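Local structure of 3,4-dihydroxy-2-butanone 4-phosphate synthase (Candida albicans, 1TKS) at residues Y87-I101 / D122-A134. The protein converts D-ribulose 5-phosphate to formate and 3,4-dihydroxy-2-butanone 4-phosphate, a step of riboflavin biosynthesis. Numbering follows the deposited sequence.
Sequences YTITCDFAEGTTTGI and DFIKPGHILPLRA
Phe93 turns its ring edge onto one face of Phe123 in a T-shaped stack: CD1 of Phe93 lies 3.7 Å from CE2 of Phe123, nearer the rim than the centre, and the planes meet at 68°. Phe93 gets there with CG anti to its backbone N (chi1 -173°), while Cys91 SG sits obliquely to the Phe123 ring, 5.1 Å from its centroid. The His128 ring has the backbone N of Ile101 over one face and the Asp92 carboxylate at its edge, nearly coplanar with it; Tyr57 of the second subunit also meets this ring.

Asp92 OD2 takes the His128 backbone N-H at 2.8 Å, from above the carboxylate plane. Next to it, His128 and Ile129 both face Cys91, a classic beta bulge: the Ile129 N-H bonds to Cys91 O at 3.1 Å, that of His128 only weakly. Strand 91-93 serves two partners, since Asp92 and Ile124 form a second antiparallel hydrogen-bonded pair, with Ile124 N only 2.7 Å from Asp92 O. After the cis peptide before Pro126, Gly127 N gives a straight bond (168°) to Thr90 OG1.

Farther along, Leu132 CD2 packs against Tyr87 CD2, and the Leu132 side chain also touches Thr146, which probably binds substrate. The chemistry implies a corner pinned by backbone polar groups, with Asp92 and Thr90 supplying side-chain acceptors where the chain leaves regular sheet pairing.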
loop_
_atom_site.group_PDB
_atom_site.type_symbol
_atom_site.label_atom_id
_atom_site.label_comp_id
_atom_site.label_asym_id
_atom_site.label_seq_id
_atom_site.Cartn_x
_atom_site.Cartn_y
_atom_site.Cartn_z
ATOM N N TYR B 87 0.784 10.100 9.723
ATOM C CA TYR B 87 0.660 8.652 9.846
ATOM C C TYR B 87 1.067 8.209 11.241
ATOM O O TYR B 87 1.824 8.900 11.922
ATOM C CB TYR B 87 1.592 7.933 8.868
ATOM C CG TYR B 87 1.331 8.180 7.407
ATOM C CD1 TYR B 87 1.945 9.240 6.739
ATOM C CD2 TYR B 87 0.494 7.336 6.683
ATOM C CE1 TYR B 87 1.734 9.447 5.380
ATOM C CE2 TYR B 87 0.274 7.534 5.328
ATOM C CZ TYR B 87 0.897 8.588 4.682
ATOM O OH TYR B 87 0.693 8.781 3.337
ATOM N N THR B 88 0.571 7.049 11.658
ATOM C CA THR B 88 0.942 6.483 12.950
ATOM C C THR B 88 1.723 5.234 12.573
ATOM O O THR B 88 1.823 4.895 11.389
ATOM C CB THR B 88 -0.279 6.031 13.790
ATOM O OG1 THR B 88 -0.814 4.812 13.255
ATOM C CG2 THR B 88 -1.353 7.094 13.781
ATOM N N ILE B 89 2.288 4.556 13.563
ATOM C CA ILE B 89 3.015 3.323 13.300
ATOM C C ILE B 89 1.979 2.374 12.701
ATOM O O ILE B 89 0.817 2.393 13.098
ATOM C CB ILE B 89 3.569 2.729 14.603
ATOM C CG1 ILE B 89 4.362 3.800 15.349
ATOM C CG2 ILE B 89 4.441 1.517 14.304
ATOM C CD1 ILE B 89 4.732 3.417 16.765
ATOM N N THR B 90 2.386 1.561 11.735
ATOM C CA THR B 90 1.455 0.632 11.103
ATOM C C THR B 90 1.097 -0.499 12.056
ATOM O O THR B 90 1.776 -0.704 13.059
ATOM C CB THR B 90 2.049 0.042 9.822
ATOM O OG1 THR B 90 3.298 -0.588 10.122
ATOM C CG2 THR B 90 2.271 1.140 8.792
ATOM N N CYS B 91 0.045 -1.248 11.734
ATOM C CA CYS B 91 -0.386 -2.332 12.603
ATOM C C CYS B 91 -1.240 -3.394 11.914
ATOM O O CYS B 91 -1.792 -3.176 10.830
ATOM C CB CYS B 91 -1.186 -1.758 13.776
ATOM S SG CYS B 91 -2.795 -1.067 13.267
ATOM N N ASP B 92 -1.323 -4.546 12.573
ATOM C CA ASP B 92 -2.116 -5.699 12.146
ATOM C C ASP B 92 -2.836 -6.196 13.395
ATOM O O ASP B 92 -2.253 -6.223 14.480
ATOM C CB ASP B 92 -1.225 -6.850 11.666
ATOM C CG ASP B 92 -0.668 -6.636 10.275
ATOM O OD1 ASP B 92 0.403 -7.207 10.000
ATOM O OD2 ASP B 92 -1.297 -5.925 9.470
ATOM N N PHE B 93 -4.095 -6.586 13.250
ATOM C CA PHE B 93 -4.832 -7.132 14.383
ATOM C C PHE B 93 -4.239 -8.531 14.522
ATOM O O PHE B 93 -4.195 -9.287 13.551
ATOM C CB PHE B 93 -6.320 -7.232 14.061
ATOM C CG PHE B 93 -7.172 -7.617 15.235
ATOM C CD1 PHE B 93 -7.275 -6.777 16.338
ATOM C CD2 PHE B 93 -7.890 -8.808 15.227
ATOM C CE1 PHE B 93 -8.090 -7.113 17.417
ATOM C CE2 PHE B 93 -8.710 -9.156 16.304
ATOM C CZ PHE B 93 -8.808 -8.304 17.399
ATOM N N ALA B 94 -3.780 -8.869 15.720
ATOM C CA ALA B 94 -3.145 -10.159 15.971
ATOM C C ALA B 94 -4.001 -11.398 15.718
ATOM O O ALA B 94 -3.700 -12.196 14.831
ATOM C CB ALA B 94 -2.607 -10.194 17.394
ATOM N N GLU B 95 -5.064 -11.559 16.496
ATOM C CA GLU B 95 -5.916 -12.735 16.361
ATOM C C GLU B 95 -6.802 -12.753 15.122
ATOM O O GLU B 95 -7.667 -11.896 14.935
ATOM C CB GLU B 95 -6.763 -12.908 17.625
ATOM C CG GLU B 95 -7.717 -14.092 17.600
ATOM C CD GLU B 95 -8.391 -14.321 18.941
ATOM O OE1 GLU B 95 -7.768 -14.948 19.821
ATOM O OE2 GLU B 95 -9.536 -13.859 19.117
ATOM N N GLY B 96 -6.579 -13.748 14.274
ATOM C CA GLY B 96 -7.371 -13.861 13.068
ATOM C C GLY B 96 -6.595 -13.547 11.807
ATOM O O GLY B 96 -7.105 -13.759 10.710
ATOM N N THR B 97 -5.377 -13.031 11.942
ATOM C CA THR B 97 -4.574 -12.733 10.756
ATOM C C THR B 97 -3.322 -13.584 10.690
ATOM O O THR B 97 -2.879 -14.149 11.693
ATOM C CB THR B 97 -4.116 -11.252 10.688
ATOM O OG1 THR B 97 -3.246 -10.960 11.790
ATOM C CG2 THR B 97 -5.312 -10.320 10.702
ATOM N N THR B 98 -2.763 -13.668 9.489
ATOM C CA THR B 98 -1.542 -14.420 9.246
ATOM C C THR B 98 -0.522 -13.508 8.568
ATOM O O THR B 98 0.363 -12.966 9.233
ATOM C CB THR B 98 -1.808 -15.659 8.358
ATOM O OG1 THR B 98 -2.546 -15.271 7.191
ATOM C CG2 THR B 98 -2.600 -16.705 9.131
ATOM N N THR B 99 -0.653 -13.317 7.257
ATOM C CA THR B 99 0.279 -12.462 6.520
ATOM C C THR B 99 0.005 -10.977 6.755
ATOM O O THR B 99 0.879 -10.137 6.533
ATOM C CB THR B 99 0.220 -12.719 4.992
ATOM O OG1 THR B 99 -1.067 -12.344 4.489
ATOM C CG2 THR B 99 0.477 -14.185 4.681
ATOM N N GLY B 100 -1.212 -10.665 7.187
ATOM C CA GLY B 100 -1.589 -9.286 7.458
ATOM C C GLY B 100 -1.978 -8.458 6.245
ATOM O O GLY B 100 -2.816 -7.564 6.341
ATOM N N ILE B 101 -1.380 -8.769 5.098
ATOM C CA ILE B 101 -1.621 -8.031 3.857
ATOM C C ILE B 101 -2.831 -8.513 3.037
ATOM O O ILE B 101 -3.316 -7.801 2.154
ATOM C CB ILE B 101 -0.336 -8.059 2.982
ATOM C CG1 ILE B 101 -0.482 -7.139 1.768
ATOM C CG2 ILE B 101 -0.044 -9.479 2.533
ATOM C CD1 ILE B 101 -0.668 -5.682 2.123
ATOM N N ASP B 122 -4.013 -5.826 21.449
ATOM C CA ASP B 122 -4.650 -6.662 20.440
ATOM C C ASP B 122 -3.974 -6.497 19.082
ATOM O O ASP B 122 -4.235 -7.269 18.158
ATOM C CB ASP B 122 -6.132 -6.297 20.302
ATOM C CG ASP B 122 -6.933 -6.583 21.564
ATOM O OD1 ASP B 122 -8.094 -6.131 21.629
ATOM O OD2 ASP B 122 -6.407 -7.254 22.479
ATOM N N PHE B 123 -3.105 -5.498 18.956
ATOM C CA PHE B 123 -2.438 -5.252 17.680
ATOM C C PHE B 123 -0.934 -5.475 17.669
ATOM O O PHE B 123 -0.245 -5.296 18.677
ATOM C CB PHE B 123 -2.728 -3.827 17.193
ATOM C CG PHE B 123 -4.193 -3.520 17.052
ATOM C CD1 PHE B 123 -4.953 -3.166 18.165
ATOM C CD2 PHE B 123 -4.819 -3.602 15.813
ATOM C CE1 PHE B 123 -6.316 -2.898 18.045
ATOM C CE2 PHE B 123 -6.180 -3.336 15.683
ATOM C CZ PHE B 123 -6.932 -2.983 16.801
ATOM N N ILE B 124 -0.443 -5.880 16.502
ATOM C CA ILE B 124 0.975 -6.109 16.276
ATOM C C ILE B 124 1.480 -4.915 15.484
ATOM O O ILE B 124 0.842 -4.480 14.521
ATOM C CB ILE B 124 1.223 -7.386 15.444
ATOM C CG1 ILE B 124 0.689 -8.608 16.193
ATOM C CG2 ILE B 124 2.714 -7.552 15.170
ATOM C CD1 ILE B 124 0.657 -9.867 15.357
ATOM N N LYS B 125 2.622 -4.386 15.904
ATOM C CA LYS B 125 3.237 -3.234 15.257
ATOM C C LYS B 125 4.715 -3.543 15.019
ATOM O O LYS B 125 5.397 -4.057 15.903
ATOM C CB LYS B 125 3.089 -2.005 16.159
ATOM C CG LYS B 125 1.632 -1.616 16.410
ATOM C CD LYS B 125 1.485 -0.579 17.510
ATOM C CE LYS B 125 1.886 -1.133 18.869
ATOM N NZ LYS B 125 1.523 -0.195 19.967
ATOM N N PRO B 126 5.222 -3.260 13.807
ATOM C CA PRO B 126 4.491 -2.684 12.671
ATOM C C PRO B 126 3.526 -3.677 12.035
ATOM O O PRO B 126 3.480 -4.852 12.414
ATOM C CB PRO B 126 5.611 -2.268 11.719
ATOM C CG PRO B 126 6.661 -3.291 11.982
ATOM C CD PRO B 126 6.655 -3.379 13.492
ATOM N N GLY B 127 2.750 -3.194 11.071
ATOM C CA GLY B 127 1.785 -4.047 10.404
ATOM C C GLY B 127 1.587 -3.704 8.942
ATOM O O GLY B 127 2.472 -3.140 8.306
ATOM N N HIS B 128 0.405 -4.028 8.421
ATOM C CA HIS B 128 0.092 -3.789 7.018
ATOM C C HIS B 128 -1.009 -2.759 6.777
ATOM O O HIS B 128 -1.403 -2.519 5.635
ATOM C CB HIS B 128 -0.262 -5.119 6.360
ATOM C CG HIS B 128 0.874 -6.095 6.339
ATOM N ND1 HIS B 128 1.740 -6.206 5.273
ATOM C CD2 HIS B 128 1.298 -6.990 7.264
ATOM C CE1 HIS B 128 2.648 -7.128 5.540
ATOM N NE2 HIS B 128 2.403 -7.619 6.741
ATOM N N ILE B 129 -1.519 -2.173 7.859
ATOM C CA ILE B 129 -2.537 -1.132 7.771
ATOM C C ILE B 129 -1.906 0.167 8.259
ATOM O O ILE B 129 -1.128 0.172 9.217
ATOM C CB ILE B 129 -3.787 -1.460 8.634
ATOM C CG1 ILE B 129 -4.675 -2.458 7.895
ATOM C CG2 ILE B 129 -4.571 -0.186 8.949
ATOM C CD1 ILE B 129 -5.306 -1.926 6.622
ATOM N N LEU B 130 -2.243 1.261 7.584
ATOM C CA LEU B 130 -1.724 2.581 7.911
ATOM C C LEU B 130 -2.770 3.477 8.592
ATOM O O LEU B 130 -3.532 4.173 7.917
ATOM C CB LEU B 130 -1.225 3.268 6.627
ATOM C CG LEU B 130 -0.046 2.620 5.880
ATOM C CD1 LEU B 130 -0.386 2.477 4.395
ATOM C CD2 LEU B 130 1.214 3.467 6.056
ATOM N N PRO B 131 -2.829 3.467 9.935
ATOM C CA PRO B 131 -3.807 4.314 10.626
ATOM C C PRO B 131 -3.415 5.779 10.439
ATOM O O PRO B 131 -2.230 6.101 10.354
ATOM C CB PRO B 131 -3.682 3.884 12.094
ATOM C CG PRO B 131 -3.150 2.476 12.010
ATOM C CD PRO B 131 -2.139 2.580 10.886
ATOM N N LEU B 132 -4.412 6.658 10.372
ATOM C CA LEU B 132 -4.169 8.092 10.210
ATOM C C LEU B 132 -4.871 8.833 11.338
ATOM O O LEU B 132 -5.984 8.473 11.714
ATOM C CB LEU B 132 -4.716 8.586 8.871
ATOM C CG LEU B 132 -4.199 7.886 7.617
ATOM C CD1 LEU B 132 -4.686 8.636 6.386
ATOM C CD2 LEU B 132 -2.683 7.834 7.640
ATOM N N ARG B 133 -4.224 9.864 11.873
ATOM C CA ARG B 133 -4.802 10.634 12.971
ATOM C C ARG B 133 -5.541 11.890 12.519
ATOM O O ARG B 133 -4.925 12.848 12.051
ATOM C CB ARG B 133 -3.709 11.023 13.969
ATOM C CG ARG B 133 -3.060 9.837 14.662
ATOM C CD ARG B 133 -2.045 10.289 15.701
ATOM N NE ARG B 133 -2.714 10.970 16.807
ATOM C CZ ARG B 133 -2.115 11.364 17.926
ATOM N NH1 ARG B 133 -0.819 11.150 18.102
ATOM N NH2 ARG B 133 -2.819 11.970 18.872
ATOM N N ALA B 134 -6.861 11.885 12.668
ATOM C CA ALA B 134 -7.675 13.036 12.286
ATOM C C ALA B 134 -7.643 14.063 13.418
ATOM O O ALA B 134 -7.832 13.715 14.584
ATOM C CB ALA B 134 -9.108 12.595 12.017
HETATM O O HOH W 1 0.118 4.695 9.266
HETATM O O HOH W 2 4.521 -1.209 7.719
HETATM O O HOH W 3 -5.753 -9.665 18.719
#